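Local coordinates for stress response kinase A (Escherichia coli, PDB 1ZYL), which phosphorylates proteins, itself included, on serine and threonine at the expense of ATP, and probably suppresses the effects of oxidative stress, at residues K238-Q241 with R242-E246; T247-E250 with A251-F255; T260-I263 with G264-E267; R127-G130 with R131-Q134. All coordinates share one frame; numbering follows the deposited sequence.

Contact 1: residues K238-Q241 with R242-E246; sequences KAEQ and RMQLE
Bent at its second torsion (chi2 -74°), E240 lays its carboxylate alongside M243 and across Q244, whose CG stands beside the backbone N, anti to the carbonyl carbon (chi1 -51°), with the chain extended from there on. The setting is the first turns of helix 238-252 in the kinase-like fold of this protein, and the side chains illustrate i to i+3 and i to i+4 packing on one side of a helix. E240 and M243 run side by side in the same direction, OE1 of E240 lying 3.7 Å from CG of M243. Toward Q244 the approach is a crossing one, with carboxylate and amide planes nearly perpendicular. NE2 of Q244 remains 3.7 Å from OE2 of E240, a polar neighbour rather than a hydrogen bond. The buried amide finds its partner instead in the preceding loop, where N235 N bonds to Q244 OE1. That bond helps to orient the amide, and the side chain also touches M122 of helix 119-136. At the start of the helix D237 OD2 takes the N-H of E240, and the first bond across the segments, R242 N to K238 O, is weak. One turn on, the backbone ladder is more regular: L245 N reaches Q241 O at 3.2 Å, the N-H pointing well at the oxygen (158°) although the nitrogen lies above the carbonyl plane.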
ATOM      1  N   LYS A 238     -19.544  -0.143 -14.662  1.00 33.74           N
ATOM      2  CA  LYS A 238     -19.988  -1.274 -13.863  1.00 33.41           C
ATOM      3  C   LYS A 238     -19.768  -2.615 -14.563  1.00 34.14           C
ATOM      4  O   LYS A 238     -19.164  -3.528 -13.989  1.00 34.26           O
ATOM      5  CB  LYS A 238     -21.473  -1.115 -13.491  1.00 32.01           C
ATOM      6  CG  LYS A 238     -21.790   0.110 -12.620  1.00 33.83           C
ATOM      7  CD  LYS A 238     -22.557   1.199 -13.390  1.00 34.80           C
ATOM      8  CE  LYS A 238     -21.747   1.780 -14.555  1.00 31.72           C
ATOM      9  NZ  LYS A 238     -22.607   2.512 -15.514  1.00 23.95           N
ATOM     10  N   ALA A 239     -20.238  -2.721 -15.805  1.00 33.53           N
ATOM     11  CA  ALA A 239     -20.130  -3.960 -16.574  1.00 33.56           C
ATOM     12  C   ALA A 239     -18.716  -4.364 -16.948  1.00 33.10           C
ATOM     13  O   ALA A 239     -18.445  -5.546 -17.153  1.00 32.63           O
ATOM     14  CB  ALA A 239     -20.983  -3.874 -17.829  1.00 33.64           C
ATOM     15  N   GLU A 240     -17.826  -3.382 -17.057  1.00 33.61           N
ATOM     16  CA  GLU A 240     -16.433  -3.643 -17.397  1.00 33.65           C
ATOM     17  C   GLU A 240     -15.810  -4.294 -16.181  1.00 33.11           C
ATOM     18  O   GLU A 240     -15.061  -5.262 -16.292  1.00 33.78           O
ATOM     19  CB  GLU A 240     -15.707  -2.335 -17.710  1.00 35.84           C
ATOM     20  CG  GLU A 240     -15.115  -2.262 -19.103  1.00 40.73           C
ATOM     21  CD  GLU A 240     -13.865  -3.110 -19.248  1.00 46.20           C
ATOM     22  OE1 GLU A 240     -13.944  -4.342 -19.041  1.00 48.98           O
ATOM     23  OE2 GLU A 240     -12.796  -2.545 -19.569  1.00 48.24           O
ATOM     24  N   GLN A 241     -16.150  -3.759 -15.011  1.00 32.06           N
ATOM     25  CA  GLN A 241     -15.640  -4.265 -13.747  1.00 29.59           C
ATOM     26  C   GLN A 241     -16.283  -5.588 -13.378  1.00 30.15           C
ATOM     27  O   GLN A 241     -15.762  -6.333 -12.551  1.00 30.11           O
ATOM     28  CB  GLN A 241     -15.884  -3.250 -12.638  1.00 27.51           C
ATOM     29  CG  GLN A 241     -15.289  -1.901 -12.927  1.00 25.48           C
ATOM     30  CD  GLN A 241     -15.116  -1.066 -11.680  1.00 25.21           C
ATOM     31  OE1 GLN A 241     -14.773   0.110 -11.762  1.00 25.36           O
ATOM     32  NE2 GLN A 241     -15.344  -1.672 -10.514  1.00 24.19           N
ATOM     33  N   ARG A 242     -17.428  -5.881 -13.976  1.00 31.37           N
ATOM     34  CA  ARG A 242     -18.073  -7.147 -13.683  1.00 32.62           C
ATOM     35  C   ARG A 242     -17.278  -8.253 -14.356  1.00 33.33           C
ATOM     36  O   ARG A 242     -17.147  -9.345 -13.812  1.00 34.81           O
ATOM     37  CB  ARG A 242     -19.509  -7.189 -14.208  1.00 32.17           C
ATOM     38  CG  ARG A 242     -20.158  -8.536 -13.986  1.00 33.13           C
ATOM     39  CD  ARG A 242     -21.474  -8.669 -14.702  1.00 38.15           C
ATOM     40  NE  ARG A 242     -21.973 -10.036 -14.590  1.00 44.59           N
ATOM     41  CZ  ARG A 242     -23.065 -10.494 -15.194  1.00 46.48           C
ATOM     42  NH1 ARG A 242     -23.439 -11.763 -15.030  1.00 44.54           N
ATOM     43  NH2 ARG A 242     -23.780  -9.682 -15.967  1.00 46.95           N
ATOM     44  N   MET A 243     -16.741  -7.974 -15.539  1.00 33.22           N
ATOM     45  CA  MET A 243     -15.998  -9.001 -16.237  1.00 34.85           C
ATOM     46  C   MET A 243     -14.552  -9.101 -15.798  1.00 35.38           C
ATOM     47  O   MET A 243     -13.996 -10.198 -15.802  1.00 37.45           O
ATOM     48  CB  MET A 243     -16.072  -8.793 -17.746  1.00 36.59           C
ATOM     49  CG  MET A 243     -15.210  -7.682 -18.270  1.00 39.77           C
ATOM     50  SD  MET A 243     -14.315  -8.269 -19.687  1.00 40.58           S
ATOM     51  CE  MET A 243     -12.889  -8.942 -18.867  1.00 39.32           C
ATOM     52  N   GLN A 244     -13.940  -7.977 -15.421  1.00 34.05           N
ATOM     53  CA  GLN A 244     -12.546  -8.003 -14.971  1.00 32.01           C
ATOM     54  C   GLN A 244     -12.499  -8.823 -13.701  1.00 31.24           C
ATOM     55  O   GLN A 244     -11.692  -9.741 -13.561  1.00 30.68           O
ATOM     56  CB  GLN A 244     -12.027  -6.609 -14.644  1.00 30.93           C
ATOM     57  CG  GLN A 244     -12.255  -5.590 -15.708  1.00 32.60           C
ATOM     58  CD  GLN A 244     -11.769  -4.225 -15.286  1.00 34.13           C
ATOM     59  OE1 GLN A 244     -11.756  -3.901 -14.095  1.00 36.67           O
ATOM     60  NE2 GLN A 244     -11.379  -3.405 -16.257  1.00 33.70           N
ATOM     61  N   LEU A 245     -13.375  -8.483 -12.768  1.00 30.39           N
ATOM     62  CA  LEU A 245     -13.416  -9.211 -11.518  1.00 30.96           C
ATOM     63  C   LEU A 245     -13.616 -10.681 -11.846  1.00 31.75           C
ATOM     64  O   LEU A 245     -12.866 -11.547 -11.403  1.00 33.22           O
ATOM     65  CB  LEU A 245     -14.563  -8.710 -10.641  1.00 27.91           C
ATOM     66  CG  LEU A 245     -14.607  -9.398  -9.278  1.00 26.01           C
ATOM     67  CD1 LEU A 245     -13.217  -9.373  -8.662  1.00 23.33           C
ATOM     68  CD2 LEU A 245     -15.615  -8.709  -8.378  1.00 24.87           C
ATOM     69  N   GLU A 246     -14.632 -10.952 -12.644  1.00 31.38           N
ATOM     70  CA  GLU A 246     -14.935 -12.310 -13.033  1.00 30.56           C
ATOM     71  C   GLU A 246     -13.694 -12.947 -13.672  1.00 29.85           C
ATOM     72  O   GLU A 246     -13.405 -14.125 -13.446  1.00 30.07           O
ATOM     73  CB  GLU A 246     -16.113 -12.276 -14.009  1.00 31.92           C
ATOM     74  CG  GLU A 246     -16.767 -13.609 -14.329  1.00 34.53           C
ATOM     75  CD  GLU A 246     -18.123 -13.433 -15.018  1.00 35.39           C
ATOM     76  OE1 GLU A 246     -18.620 -14.398 -15.639  1.00 36.69           O
ATOM     77  OE2 GLU A 246     -18.700 -12.329 -14.929  1.00 33.07           O
TER

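Contact 2: residues T247-E250 with A251-F255; sequences TIIE and AYEEF
The N-H of Y252 closes on the carbonyl oxygen of I248 at 2.7 Å, a moderately bent bond (153°) in which the nitrogen is tilted 29° from the carbonyl plane. One step earlier A251 N is bonded to T247 O at 3.3 Å, so that two successive i to i+4 links bind this turn of helix 238-252. Side chains follow the same spacing. I249 and E253 lie alongside each other and point the same way, CG2 of I249 touching CG of E253 at 3.7 Å. The branch that does the touching is the one anti to the backbone N of I249, which leaves its longer arm beside that nitrogen. Past this apolar stem E253 bends at chi2 and hands OE2 to the backbone N of F258, tying the helix to the loop that follows. An alanine in place of E253 would lose that bond and is likely to leave F258 N without its mate and CG2 of I249 with a gap beside it. E250 does not oppose this placement closely: its OE2 stays 4.9 Å from OE1 of E253, two like charges spaced apart. On the buried side I248 packs on M122 of helix 119-136, and Y252 on A226. Beyond Y252 the backbone bonds shorten their span, E254 N reaching A251 O at 3.0 Å and F255 N reaching Y252 O at 3.1 Å. Such a change from i to i+4 to i to i+3 pairing is characteristic of the C-terminal end of an alpha-helix.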
ATOM      1  N   THR A 247     -12.941 -12.154 -14.429  1.00 27.95           N
ATOM      2  CA  THR A 247     -11.757 -12.646 -15.132  1.00 28.46           C
ATOM      3  C   THR A 247     -10.506 -12.884 -14.295  1.00 30.27           C
ATOM      4  O   THR A 247      -9.860 -13.929 -14.417  1.00 30.46           O
ATOM      5  CB  THR A 247     -11.379 -11.705 -16.300  1.00 27.18           C
ATOM      6  OG1 THR A 247     -12.364 -11.810 -17.331  1.00 24.66           O
ATOM      7  CG2 THR A 247     -10.024 -12.069 -16.873  1.00 27.03           C
ATOM      8  N   ILE A 248     -10.151 -11.917 -13.456  1.00 31.38           N
ATOM      9  CA  ILE A 248      -8.958 -12.064 -12.634  1.00 30.79           C
ATOM     10  C   ILE A 248      -9.118 -13.205 -11.627  1.00 30.23           C
ATOM     11  O   ILE A 248      -8.131 -13.798 -11.208  1.00 31.49           O
ATOM     12  CB  ILE A 248      -8.592 -10.734 -11.894  1.00 30.32           C
ATOM     13  CG1 ILE A 248      -9.467 -10.544 -10.664  1.00 29.33           C
ATOM     14  CG2 ILE A 248      -8.746  -9.544 -12.828  1.00 29.46           C
ATOM     15  CD1 ILE A 248      -8.863 -11.128  -9.415  1.00 29.58           C
ATOM     16  N   ILE A 249     -10.353 -13.518 -11.245  1.00 29.66           N
ATOM     17  CA  ILE A 249     -10.591 -14.600 -10.298  1.00 31.34           C
ATOM     18  C   ILE A 249     -10.398 -15.948 -10.974  1.00 32.99           C
ATOM     19  O   ILE A 249      -9.949 -16.901 -10.347  1.00 32.86           O
ATOM     20  CB  ILE A 249     -12.021 -14.580  -9.723  1.00 32.15           C
ATOM     21  CG1 ILE A 249     -12.326 -13.227  -9.088  1.00 32.82           C
ATOM     22  CG2 ILE A 249     -12.158 -15.675  -8.660  1.00 31.74           C
ATOM     23  CD1 ILE A 249     -13.738 -13.107  -8.556  1.00 32.88           C
ATOM     24  N   GLU A 250     -10.748 -16.027 -12.254  1.00 34.63           N
ATOM     25  CA  GLU A 250     -10.607 -17.269 -13.000  1.00 35.80           C
ATOM     26  C   GLU A 250      -9.132 -17.597 -13.174  1.00 35.53           C
ATOM     27  O   GLU A 250      -8.748 -18.768 -13.235  1.00 36.24           O
ATOM     28  CB  GLU A 250     -11.269 -17.151 -14.372  1.00 38.65           C
ATOM     29  CG  GLU A 250     -11.291 -18.459 -15.142  1.00 42.21           C
ATOM     30  CD  GLU A 250     -12.117 -19.517 -14.440  1.00 45.61           C
ATOM     31  OE1 GLU A 250     -12.126 -20.678 -14.903  1.00 46.74           O
ATOM     32  OE2 GLU A 250     -12.764 -19.181 -13.423  1.00 47.12           O
ATOM     33  N   ALA A 251      -8.307 -16.559 -13.264  1.00 33.66           N
ATOM     34  CA  ALA A 251      -6.870 -16.750 -13.410  1.00 33.24           C
ATOM     35  C   ALA A 251      -6.273 -16.956 -12.025  1.00 31.94           C
ATOM     36  O   ALA A 251      -5.453 -17.842 -11.806  1.00 32.88           O
ATOM     37  CB  ALA A 251      -6.242 -15.539 -14.078  1.00 33.29           C
ATOM     38  N   TYR A 252      -6.710 -16.126 -11.092  1.00 30.26           N
ATOM     39  CA  TYR A 252      -6.251 -16.197  -9.722  1.00 30.37           C
ATOM     40  C   TYR A 252      -6.434 -17.607  -9.174  1.00 30.33           C
ATOM     41  O   TYR A 252      -5.500 -18.185  -8.621  1.00 30.86           O
ATOM     42  CB  TYR A 252      -7.033 -15.182  -8.877  1.00 29.43           C
ATOM     43  CG  TYR A 252      -6.694 -15.147  -7.400  1.00 27.42           C
ATOM     44  CD1 TYR A 252      -7.281 -16.043  -6.498  1.00 25.51           C
ATOM     45  CD2 TYR A 252      -5.817 -14.194  -6.897  1.00 25.42           C
ATOM     46  CE1 TYR A 252      -7.004 -15.981  -5.129  1.00 22.14           C
ATOM     47  CE2 TYR A 252      -5.532 -14.125  -5.533  1.00 23.34           C
ATOM     48  CZ  TYR A 252      -6.127 -15.015  -4.657  1.00 21.24           C
ATOM     49  OH  TYR A 252      -5.837 -14.927  -3.317  1.00 16.80           O
ATOM     50  N   GLU A 253      -7.627 -18.167  -9.347  1.00 30.32           N
ATOM     51  CA  GLU A 253      -7.915 -19.506  -8.832  1.00 31.26           C
ATOM     52  C   GLU A 253      -7.006 -20.643  -9.311  1.00 31.49           C
ATOM     53  O   GLU A 253      -7.106 -21.765  -8.805  1.00 30.03           O
ATOM     54  CB  GLU A 253      -9.378 -19.878  -9.089  1.00 30.00           C
ATOM     55  CG  GLU A 253     -10.351 -18.902  -8.454  1.00 31.87           C
ATOM     56  CD  GLU A 253     -11.583 -19.562  -7.890  1.00 32.14           C
ATOM     57  OE1 GLU A 253     -12.299 -20.259  -8.644  1.00 34.06           O
ATOM     58  OE2 GLU A 253     -11.838 -19.376  -6.684  1.00 31.28           O
ATOM     59  N   GLU A 254      -6.121 -20.370 -10.267  1.00 31.23           N
ATOM     60  CA  GLU A 254      -5.221 -21.409 -10.734  1.00 31.04           C
ATOM     61  C   GLU A 254      -4.282 -21.840  -9.609  1.00 30.74           C
ATOM     62  O   GLU A 254      -3.891 -23.002  -9.543  1.00 30.38           O
ATOM     63  CB  GLU A 254      -4.403 -20.928 -11.934  1.00 33.49           C
ATOM     64  CG  GLU A 254      -3.287 -21.902 -12.333  1.00 37.86           C
ATOM     65  CD  GLU A 254      -2.433 -21.413 -13.500  1.00 41.99           C
ATOM     66  OE1 GLU A 254      -1.398 -22.050 -13.785  1.00 43.08           O
ATOM     67  OE2 GLU A 254      -2.791 -20.401 -14.138  1.00 44.85           O
ATOM     68  N   PHE A 255      -3.936 -20.913  -8.714  1.00 30.76           N
ATOM     69  CA  PHE A 255      -3.024 -21.215  -7.605  1.00 31.22           C
ATOM     70  C   PHE A 255      -3.600 -21.019  -6.204  1.00 31.19           C
ATOM     71  O   PHE A 255      -3.059 -21.530  -5.228  1.00 31.57           O
ATOM     72  CB  PHE A 255      -1.759 -20.373  -7.739  1.00 32.00           C
ATOM     73  CG  PHE A 255      -1.026 -20.600  -9.018  1.00 33.90           C
ATOM     74  CD1 PHE A 255      -0.276 -21.750  -9.205  1.00 33.83           C
ATOM     75  CD2 PHE A 255      -1.126 -19.687 -10.061  1.00 35.09           C
ATOM     76  CE1 PHE A 255       0.364 -21.989 -10.421  1.00 35.65           C
ATOM     77  CE2 PHE A 255      -0.489 -19.919 -11.281  1.00 35.29           C
ATOM     78  CZ  PHE A 255       0.254 -21.069 -11.461  1.00 33.72           C
TER

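Contact 3: residues T260-I263 with G264-E267; sequences TAEI and GLIE
A 3-10 turn leads directly into helix 266-283, and E262 with L265 shows how such a lead-in is held. The amide of G264 meets A261 O at 3.1 Å, and that of L265 meets E262 O at 3.0 Å. Both span three residues, and in both the donor sits well above the carbonyl plane, by 48° and 62°, as the tight winding demands. A third bond of the same span, I266 N to I263 O, is long and weak at 3.5 Å. L265 folds back over the turn, its CD1 lying 4.0 Å from CB of E262, because CG stands beside the backbone N (chi1 -49°). The stem of E262 thus supplies the apolar contact, while its buried carboxylate turns to another partner: OE2 accepts the backbone N-H of V227 and so joins the turn to the loop before helix 228-231. I266 lies against the I263 carbonyl, with CD1 3.6 Å from that oxygen. I263 itself packs on F258 and on L245 of helix 238-252, and L265 on R190. Consecutive i to i+3 bonds opening an alpha-helix in this way are typical of a 3-10 N-terminal extension.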
ATOM      1  N   THR A 260     -15.509 -15.931  -2.932  1.00 28.19           N
ATOM      2  CA  THR A 260     -16.389 -14.931  -3.499  1.00 26.18           C
ATOM      3  C   THR A 260     -16.991 -13.985  -2.453  1.00 24.64           C
ATOM      4  O   THR A 260     -17.156 -12.789  -2.708  1.00 24.74           O
ATOM      5  CB  THR A 260     -17.520 -15.609  -4.286  1.00 27.20           C
ATOM      6  OG1 THR A 260     -16.995 -16.744  -4.980  1.00 29.12           O
ATOM      7  CG2 THR A 260     -18.104 -14.656  -5.311  1.00 26.83           C
ATOM      8  N   ALA A 261     -17.299 -14.497  -1.267  1.00 21.88           N
ATOM      9  CA  ALA A 261     -17.902 -13.649  -0.243  1.00 20.49           C
ATOM     10  C   ALA A 261     -17.057 -12.444   0.162  1.00 21.22           C
ATOM     11  O   ALA A 261     -17.592 -11.459   0.660  1.00 20.99           O
ATOM     12  CB  ALA A 261     -18.249 -14.468   0.979  1.00 16.19           C
ATOM     13  N   GLU A 262     -15.744 -12.516  -0.045  1.00 21.71           N
ATOM     14  CA  GLU A 262     -14.866 -11.404   0.315  1.00 21.40           C
ATOM     15  C   GLU A 262     -15.149 -10.171  -0.525  1.00 20.62           C
ATOM     16  O   GLU A 262     -14.672  -9.083  -0.208  1.00 21.15           O
ATOM     17  CB  GLU A 262     -13.393 -11.776   0.148  1.00 20.91           C
ATOM     18  CG  GLU A 262     -12.909 -12.898   1.038  1.00 22.36           C
ATOM     19  CD  GLU A 262     -11.414 -13.127   0.914  1.00 23.62           C
ATOM     20  OE1 GLU A 262     -10.981 -14.274   1.132  1.00 24.43           O
ATOM     21  OE2 GLU A 262     -10.672 -12.168   0.606  1.00 21.42           O
ATOM     22  N   ILE A 263     -15.921 -10.341  -1.593  1.00 19.28           N
ATOM     23  CA  ILE A 263     -16.254  -9.221  -2.464  1.00 19.78           C
ATOM     24  C   ILE A 263     -17.123  -8.212  -1.711  1.00 20.54           C
ATOM     25  O   ILE A 263     -17.239  -7.046  -2.102  1.00 21.74           O
ATOM     26  CB  ILE A 263     -16.996  -9.720  -3.708  1.00 19.85           C
ATOM     27  CG1 ILE A 263     -16.128 -10.745  -4.433  1.00 18.97           C
ATOM     28  CG2 ILE A 263     -17.321  -8.565  -4.637  1.00 17.70           C
ATOM     29  CD1 ILE A 263     -14.856 -10.177  -4.937  1.00 20.89           C
ATOM     30  N   GLY A 264     -17.716  -8.669  -0.616  1.00 18.72           N
ATOM     31  CA  GLY A 264     -18.561  -7.805   0.183  1.00 18.72           C
ATOM     32  C   GLY A 264     -17.749  -6.896   1.081  1.00 19.55           C
ATOM     33  O   GLY A 264     -18.253  -5.894   1.604  1.00 20.22           O
ATOM     34  N   LEU A 265     -16.479  -7.238   1.252  1.00 18.98           N
ATOM     35  CA  LEU A 265     -15.584  -6.451   2.086  1.00 19.46           C
ATOM     36  C   LEU A 265     -14.960  -5.270   1.327  1.00 20.81           C
ATOM     37  O   LEU A 265     -14.221  -4.482   1.927  1.00 20.67           O
ATOM     38  CB  LEU A 265     -14.447  -7.336   2.593  1.00 19.04           C
ATOM     39  CG  LEU A 265     -14.740  -8.695   3.230  1.00 19.74           C
ATOM     40  CD1 LEU A 265     -13.433  -9.454   3.436  1.00 19.53           C
ATOM     41  CD2 LEU A 265     -15.443  -8.500   4.554  1.00 21.79           C
ATOM     42  N   ILE A 266     -15.236  -5.134   0.026  1.00 20.95           N
ATOM     43  CA  ILE A 266     -14.604  -4.056  -0.740  1.00 22.16           C
ATOM     44  C   ILE A 266     -14.991  -2.639  -0.340  1.00 20.13           C
ATOM     45  O   ILE A 266     -14.120  -1.808  -0.118  1.00 20.47           O
ATOM     46  CB  ILE A 266     -14.809  -4.204  -2.277  1.00 24.58           C
ATOM     47  CG1 ILE A 266     -16.288  -4.188  -2.604  1.00 30.12           C
ATOM     48  CG2 ILE A 266     -14.176  -5.494  -2.781  1.00 21.36           C
ATOM     49  CD1 ILE A 266     -16.574  -4.076  -4.087  1.00 37.23           C
ATOM     50  N   GLU A 267     -16.277  -2.341  -0.243  1.00 19.51           N
ATOM     51  CA  GLU A 267     -16.661  -0.993   0.138  1.00 19.69           C
ATOM     52  C   GLU A 267     -16.116  -0.678   1.522  1.00 19.55           C
ATOM     53  O   GLU A 267     -15.767   0.462   1.815  1.00 20.61           O
ATOM     54  CB  GLU A 267     -18.175  -0.816   0.053  1.00 19.88           C
ATOM     55  CG  GLU A 267     -18.677  -0.964  -1.382  1.00 18.92           C
ATOM     56  CD  GLU A 267     -17.871  -0.119  -2.382  1.00 21.37           C
ATOM     57  OE1 GLU A 267     -17.692  -0.575  -3.541  1.00 19.71           O
ATOM     58  OE2 GLU A 267     -17.424   0.997  -2.017  1.00 20.49           O
TER

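Contact 4: residues R127-G130 with R131-Q134; sequences RYLG and RMHQ
The ring of Y128 has NH1 of the preceding R127 over one face and NH2 of R131 at its edge, near the ring plane and 4.3 Å from CE2. This is i to i+3 and i to i+4 packing on helix 119-136 of the kinase-like fold. R127 and R131 run side by side, guanidinium planes 58° apart, with NH2 of R127 only 3.7 Å from NH1 of R131. The like charges are probably eased by other partners: R131 NH2 bonds to E81 O and its guanidinium makes a cation-pi contact with F255, whereas R127 has a long, weak ion pair with E254. A second flat group, the imidazole of H133, carries L129 O over one face, 3.4 Å from CG. The same oxygen accepts the N-H of H133 at 3.0 Å in an almost straight bond (171°). Both ring nitrogens are also engaged, ND1 with Y252 OH and NE2 with D229 OD1. A leucine in its place would probably leave the Y252 hydroxyl and the D229 carboxylate without these mates and cut a link between three helices. L129 and M132 both touch F215 of strand 213-215; the side chain of M132 is about 9 Å from that of N206, an inferred magnesium ligand. The methyl CE of M132 touches CD1 of L129 at 3.7 Å.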
ATOM      1  N   ARG A 127      -3.222 -14.042 -12.018  1.00 34.01           N
ATOM      2  CA  ARG A 127      -2.638 -15.367 -11.880  1.00 35.81           C
ATOM      3  C   ARG A 127      -1.437 -15.366 -10.922  1.00 36.02           C
ATOM      4  O   ARG A 127      -1.352 -16.217 -10.041  1.00 36.97           O
ATOM      5  CB  ARG A 127      -2.232 -15.893 -13.255  1.00 36.85           C
ATOM      6  CG  ARG A 127      -1.618 -17.267 -13.230  1.00 38.88           C
ATOM      7  CD  ARG A 127      -1.246 -17.712 -14.630  1.00 41.68           C
ATOM      8  NE  ARG A 127      -0.006 -18.483 -14.629  1.00 44.42           N
ATOM      9  CZ  ARG A 127       1.194 -17.967 -14.366  1.00 44.74           C
ATOM     10  NH1 ARG A 127       1.314 -16.671 -14.086  1.00 42.00           N
ATOM     11  NH2 ARG A 127       2.271 -18.749 -14.375  1.00 43.33           N
ATOM     12  N   TYR A 128      -0.519 -14.418 -11.088  1.00 35.03           N
ATOM     13  CA  TYR A 128       0.645 -14.330 -10.212  1.00 35.16           C
ATOM     14  C   TYR A 128       0.205 -13.955  -8.811  1.00 34.39           C
ATOM     15  O   TYR A 128       0.825 -14.348  -7.825  1.00 35.89           O
ATOM     16  CB  TYR A 128       1.636 -13.293 -10.739  1.00 38.74           C
ATOM     17  CG  TYR A 128       2.645 -13.862 -11.712  1.00 44.40           C
ATOM     18  CD1 TYR A 128       3.123 -13.102 -12.781  1.00 46.06           C
ATOM     19  CD2 TYR A 128       3.138 -15.159 -11.550  1.00 45.38           C
ATOM     20  CE1 TYR A 128       4.069 -13.621 -13.666  1.00 47.88           C
ATOM     21  CE2 TYR A 128       4.083 -15.684 -12.426  1.00 47.29           C
ATOM     22  CZ  TYR A 128       4.545 -14.912 -13.479  1.00 48.54           C
ATOM     23  OH  TYR A 128       5.493 -15.428 -14.334  1.00 49.89           O
ATOM     24  N   LEU A 129      -0.874 -13.188  -8.734  1.00 31.76           N
ATOM     25  CA  LEU A 129      -1.433 -12.762  -7.460  1.00 29.93           C
ATOM     26  C   LEU A 129      -1.942 -14.012  -6.728  1.00 28.99           C
ATOM     27  O   LEU A 129      -1.963 -14.078  -5.499  1.00 26.72           O
ATOM     28  CB  LEU A 129      -2.581 -11.787  -7.725  1.00 27.93           C
ATOM     29  CG  LEU A 129      -2.643 -10.451  -6.980  1.00 27.75           C
ATOM     30  CD1 LEU A 129      -1.245  -9.941  -6.647  1.00 28.36           C
ATOM     31  CD2 LEU A 129      -3.389  -9.446  -7.854  1.00 25.83           C
ATOM     32  N   GLY A 130      -2.343 -15.009  -7.511  1.00 29.59           N
ATOM     33  CA  GLY A 130      -2.840 -16.243  -6.942  1.00 30.25           C
ATOM     34  C   GLY A 130      -1.691 -17.064  -6.406  1.00 30.69           C
ATOM     35  O   GLY A 130      -1.831 -17.759  -5.402  1.00 30.50           O
ATOM     36  N   ARG A 131      -0.549 -16.995  -7.078  1.00 31.64           N
ATOM     37  CA  ARG A 131       0.606 -17.735  -6.614  1.00 33.08           C
ATOM     38  C   ARG A 131       1.213 -16.982  -5.432  1.00 32.54           C
ATOM     39  O   ARG A 131       1.830 -17.588  -4.552  1.00 34.14           O
ATOM     40  CB  ARG A 131       1.642 -17.890  -7.727  1.00 35.95           C
ATOM     41  CG  ARG A 131       2.843 -18.738  -7.299  1.00 40.97           C
ATOM     42  CD  ARG A 131       3.925 -18.822  -8.367  1.00 43.70           C
ATOM     43  NE  ARG A 131       3.512 -19.609  -9.524  1.00 47.34           N
ATOM     44  CZ  ARG A 131       4.281 -19.830 -10.585  1.00 49.80           C
ATOM     45  NH1 ARG A 131       3.831 -20.561 -11.594  1.00 52.02           N
ATOM     46  NH2 ARG A 131       5.501 -19.314 -10.642  1.00 51.91           N
ATOM     47  N   MET A 132       1.020 -15.664  -5.408  1.00 29.45           N
ATOM     48  CA  MET A 132       1.552 -14.841  -4.327  1.00 26.12           C
ATOM     49  C   MET A 132       0.848 -15.203  -3.042  1.00 25.83           C
ATOM     50  O   MET A 132       1.490 -15.521  -2.043  1.00 25.69           O
ATOM     51  CB  MET A 132       1.344 -13.353  -4.603  1.00 24.25           C
ATOM     52  CG  MET A 132       2.241 -12.448  -3.758  1.00 21.03           C
ATOM     53  SD  MET A 132       1.619 -10.765  -3.569  1.00 16.12           S
ATOM     54  CE  MET A 132       2.067 -10.066  -5.117  1.00 14.34           C
ATOM     55  N   HIS A 133      -0.480 -15.156  -3.073  1.00 27.49           N
ATOM     56  CA  HIS A 133      -1.283 -15.490  -1.899  1.00 28.55           C
ATOM     57  C   HIS A 133      -1.115 -16.944  -1.501  1.00 29.19           C
ATOM     58  O   HIS A 133      -1.376 -17.308  -0.351  1.00 27.62           O
ATOM     59  CB  HIS A 133      -2.756 -15.188  -2.154  1.00 29.06           C
ATOM     60  CG  HIS A 133      -3.052 -13.728  -2.255  1.00 27.82           C
ATOM     61  ND1 HIS A 133      -4.332 -13.225  -2.240  1.00 28.24           N
ATOM     62  CD2 HIS A 133      -2.228 -12.660  -2.368  1.00 28.40           C
ATOM     63  CE1 HIS A 133      -4.286 -11.909  -2.336  1.00 29.99           C
ATOM     64  NE2 HIS A 133      -3.021 -11.540  -2.414  1.00 30.05           N
ATOM     65  N   GLN A 134      -0.681 -17.766  -2.459  1.00 28.98           N
ATOM     66  CA  GLN A 134      -0.437 -19.177  -2.202  1.00 29.15           C
ATOM     67  C   GLN A 134       0.716 -19.231  -1.207  1.00 30.02           C
ATOM     68  O   GLN A 134       0.677 -19.986  -0.234  1.00 30.23           O
ATOM     69  CB  GLN A 134      -0.037 -19.890  -3.486  1.00 30.57           C
ATOM     70  CG  GLN A 134       0.068 -21.398  -3.348  1.00 30.79           C
ATOM     71  CD  GLN A 134       0.554 -22.068  -4.620  1.00 29.88           C
ATOM     72  OE1 GLN A 134       0.442 -23.279  -4.770  1.00 30.10           O
ATOM     73  NE2 GLN A 134       1.104 -21.283  -5.535  1.00 29.60           N
TER

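In the fold
Read from the N terminus, contact 4 comes first, on helix 119-136; contacts 1 and 2 follow in succession on helix 238-252, and contact 3 opens helix 266-283. Each joins adjoining segments and closes no more than local turns, so none nests in or crosses another. About a hundred residues, including the inferred catalytic D201 and D217, separate contact 4 from contact 1. Tertiary packing bridges this gap: contacts 2 and 4 have centres about 9 Å apart and meet through their aromatic and charged groups. Contact 3 returns to contact 1, where L245 CD2 touches I263 CD1 at 3.8 Å. Helix 238-252 is thereby tied to helix 119-136 and to the lead-in of helix 266-283.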